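Local coordinates for protein DNA gyrase, B subunit, truncated (PDB 3CWV) that probably uses ATP to drive the breakage, passage and rejoining of double-stranded DNA, as a member of the GyrB family of type II topoisomerases, at residues Val26-Leu31 and Arg171-Arg176. Numbering follows the deposited sequence.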
loop_
_atom_site.group_PDB
_atom_site.type_symbol
_atom_site.label_atom_id
_atom_site.label_comp_id
_atom_site.label_asym_id
_atom_site.label_seq_id
_atom_site.Cartn_x
_atom_site.Cartn_y
_atom_site.Cartn_z
ATOM N N VAL A 26 1.149 -11.980 -18.407
ATOM C CA VAL A 26 1.479 -10.920 -19.373
ATOM C C VAL A 26 0.254 -10.312 -20.062
ATOM O O VAL A 26 0.359 -9.748 -21.168
ATOM C CB VAL A 26 2.566 -11.363 -20.417
ATOM C CG1 VAL A 26 3.889 -11.712 -19.720
ATOM C CG2 VAL A 26 2.070 -12.525 -21.314
ATOM N N GLY A 27 -0.885 -10.393 -19.383
ATOM C CA GLY A 27 -2.095 -9.687 -19.787
ATOM C C GLY A 27 -2.316 -8.432 -18.951
ATOM O O GLY A 27 -1.357 -7.817 -18.442
ATOM N N GLU A 28 -3.578 -8.057 -18.787
ATOM C CA GLU A 28 -3.914 -6.807 -18.095
ATOM C C GLU A 28 -3.544 -6.781 -16.584
ATOM O O GLU A 28 -3.154 -5.735 -16.048
ATOM C CB GLU A 28 -5.386 -6.439 -18.360
ATOM C CG GLU A 28 -6.356 -6.804 -17.285
ATOM C CD GLU A 28 -7.332 -5.674 -17.037
ATOM O OE1 GLU A 28 -8.327 -5.892 -16.317
ATOM O OE2 GLU A 28 -7.095 -4.558 -17.563
ATOM N N TYR A 29 -3.615 -7.924 -15.908
ATOM C CA TYR A 29 -3.196 -7.997 -14.492
ATOM C C TYR A 29 -1.685 -7.698 -14.330
ATOM O O TYR A 29 -1.296 -6.871 -13.503
ATOM C CB TYR A 29 -3.545 -9.394 -13.942
ATOM C CG TYR A 29 -3.026 -9.785 -12.558
ATOM C CD1 TYR A 29 -3.863 -9.715 -11.433
ATOM C CD2 TYR A 29 -1.733 -10.303 -12.389
ATOM C CE1 TYR A 29 -3.410 -10.110 -10.165
ATOM C CE2 TYR A 29 -1.278 -10.700 -11.132
ATOM C CZ TYR A 29 -2.116 -10.606 -10.031
ATOM O OH TYR A 29 -1.648 -10.989 -8.791
ATOM N N GLY A 30 -0.841 -8.387 -15.109
ATOM C CA GLY A 30 0.602 -8.209 -14.987
ATOM C C GLY A 30 1.034 -6.823 -15.391
ATOM O O GLY A 30 1.946 -6.236 -14.780
ATOM N N LEU A 31 0.387 -6.299 -16.434
ATOM C CA LEU A 31 0.640 -4.928 -16.881
ATOM C C LEU A 31 0.430 -3.949 -15.746
ATOM O O LEU A 31 1.263 -3.085 -15.525
ATOM C CB LEU A 31 -0.316 -4.529 -18.018
ATOM C CG LEU A 31 -0.134 -3.098 -18.522
ATOM C CD1 LEU A 31 1.179 -2.956 -19.320
ATOM C CD2 LEU A 31 -1.362 -2.623 -19.352
ATOM N N ARG A 171 -7.032 3.904 -15.939
ATOM C CA ARG A 171 -6.789 5.081 -15.086
ATOM C C ARG A 171 -7.543 5.055 -13.762
ATOM O O ARG A 171 -7.004 5.463 -12.716
ATOM C CB ARG A 171 -7.143 6.382 -15.805
ATOM C CG ARG A 171 -5.986 7.114 -16.399
ATOM C CD ARG A 171 -5.517 6.430 -17.631
ATOM N NE ARG A 171 -4.979 7.387 -18.592
ATOM C CZ ARG A 171 -4.482 7.047 -19.778
ATOM N NH1 ARG A 171 -4.005 7.986 -20.592
ATOM N NH2 ARG A 171 -4.465 5.768 -20.149
ATOM N N ALA A 172 -8.787 4.584 -13.811
ATOM C CA ALA A 172 -9.626 4.503 -12.613
ATOM C C ALA A 172 -9.051 3.584 -11.548
ATOM O O ALA A 172 -9.076 3.916 -10.348
ATOM C CB ALA A 172 -11.062 4.055 -12.979
ATOM N N ARG A 173 -8.570 2.405 -11.942
ATOM C CA ARG A 173 -8.008 1.507 -10.923
ATOM C C ARG A 173 -6.654 1.992 -10.368
ATOM O O ARG A 173 -6.367 1.799 -9.194
ATOM C CB ARG A 173 -7.955 0.047 -11.404
ATOM C CG ARG A 173 -6.655 -0.426 -11.928
ATOM C CD ARG A 173 -6.719 -1.915 -12.198
ATOM N NE ARG A 173 -7.753 -2.211 -13.184
ATOM C CZ ARG A 173 -7.766 -3.292 -13.961
ATOM N NH1 ARG A 173 -6.811 -4.210 -13.849
ATOM N NH2 ARG A 173 -8.736 -3.450 -14.852
ATOM N N LEU A 174 -5.844 2.629 -11.206
ATOM C CA LEU A 174 -4.614 3.281 -10.745
ATOM C C LEU A 174 -4.899 4.423 -9.754
ATOM O O LEU A 174 -4.245 4.494 -8.703
ATOM C CB LEU A 174 -3.740 3.747 -11.925
ATOM C CG LEU A 174 -3.193 2.657 -12.871
ATOM C CD1 LEU A 174 -2.255 3.317 -13.849
ATOM C CD2 LEU A 174 -2.495 1.485 -12.110
ATOM N N SER A 175 -5.878 5.291 -10.053
ATOM C CA SER A 175 -6.300 6.341 -9.094
ATOM C C SER A 175 -6.798 5.763 -7.789
ATOM O O SER A 175 -6.463 6.278 -6.720
ATOM C CB SER A 175 -7.392 7.286 -9.642
ATOM O OG SER A 175 -7.179 7.567 -11.001
ATOM N N ARG A 176 -7.602 4.700 -7.853
ATOM C CA ARG A 176 -8.035 4.022 -6.628
ATOM C C ARG A 176 -6.866 3.496 -5.793
ATOM O O ARG A 176 -6.909 3.571 -4.580
ATOM C CB ARG A 176 -9.014 2.882 -6.924
ATOM C CG ARG A 176 -10.451 3.351 -7.163
ATOM C CD ARG A 176 -11.419 2.184 -7.185
ATOM N NE ARG A 176 -11.172 1.305 -8.327
ATOM C CZ ARG A 176 -11.660 1.509 -9.548
ATOM N NH1 ARG A 176 -12.421 2.566 -9.791
ATOM N NH2 ARG A 176 -11.382 0.659 -10.526
#
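Arg173 stretches from helix 171-184 to the start of helix 28-47, where its NH2 donates a hydrogen bond to OE1 of Glu28. The N-to-O distance between Arg173 NH2 and Glu28 OE1 is 2.9 Å and the bond is fairly straight, 164° at the hydrogen; since it joins opposite charges it is also a salt bridge. OE1 approaches the guanidinium at its edge, within the plane, but on the carboxylate's own side the donor comes from the syn direction and well out of plane. The two flat groups stand nearly perpendicular, 82° apart, so the pair is a single-bond bridge rather than a two-pronged one; Arg173 NH1 stays 3.3 Å from Glu28 OE1. Both helices pack on the eight-stranded mixed sheet of the N-terminal half, the part that in GyrB relatives forms the GHKL-type ATPase domain, and the bridge spans them at the surface. Arginine suits this place because its chain, which also touches His32 and Tyr36 of helix 28-47, is long enough to cross between the helices, with a bend at chi3 (60°). Glutamate suits the first turn after the N-cap Gly27, since its negative charge lies near the positive, N-terminal end of the helix dipole, which would probably stabilise it. A leucine in place of Arg173 would probably leave the Glu28 carboxylate without its cationic mate. Deeper in, Leu174 turns its hydrocarbon side chain against His32 and Val35 and against Val58 and Phe192 of the sheet.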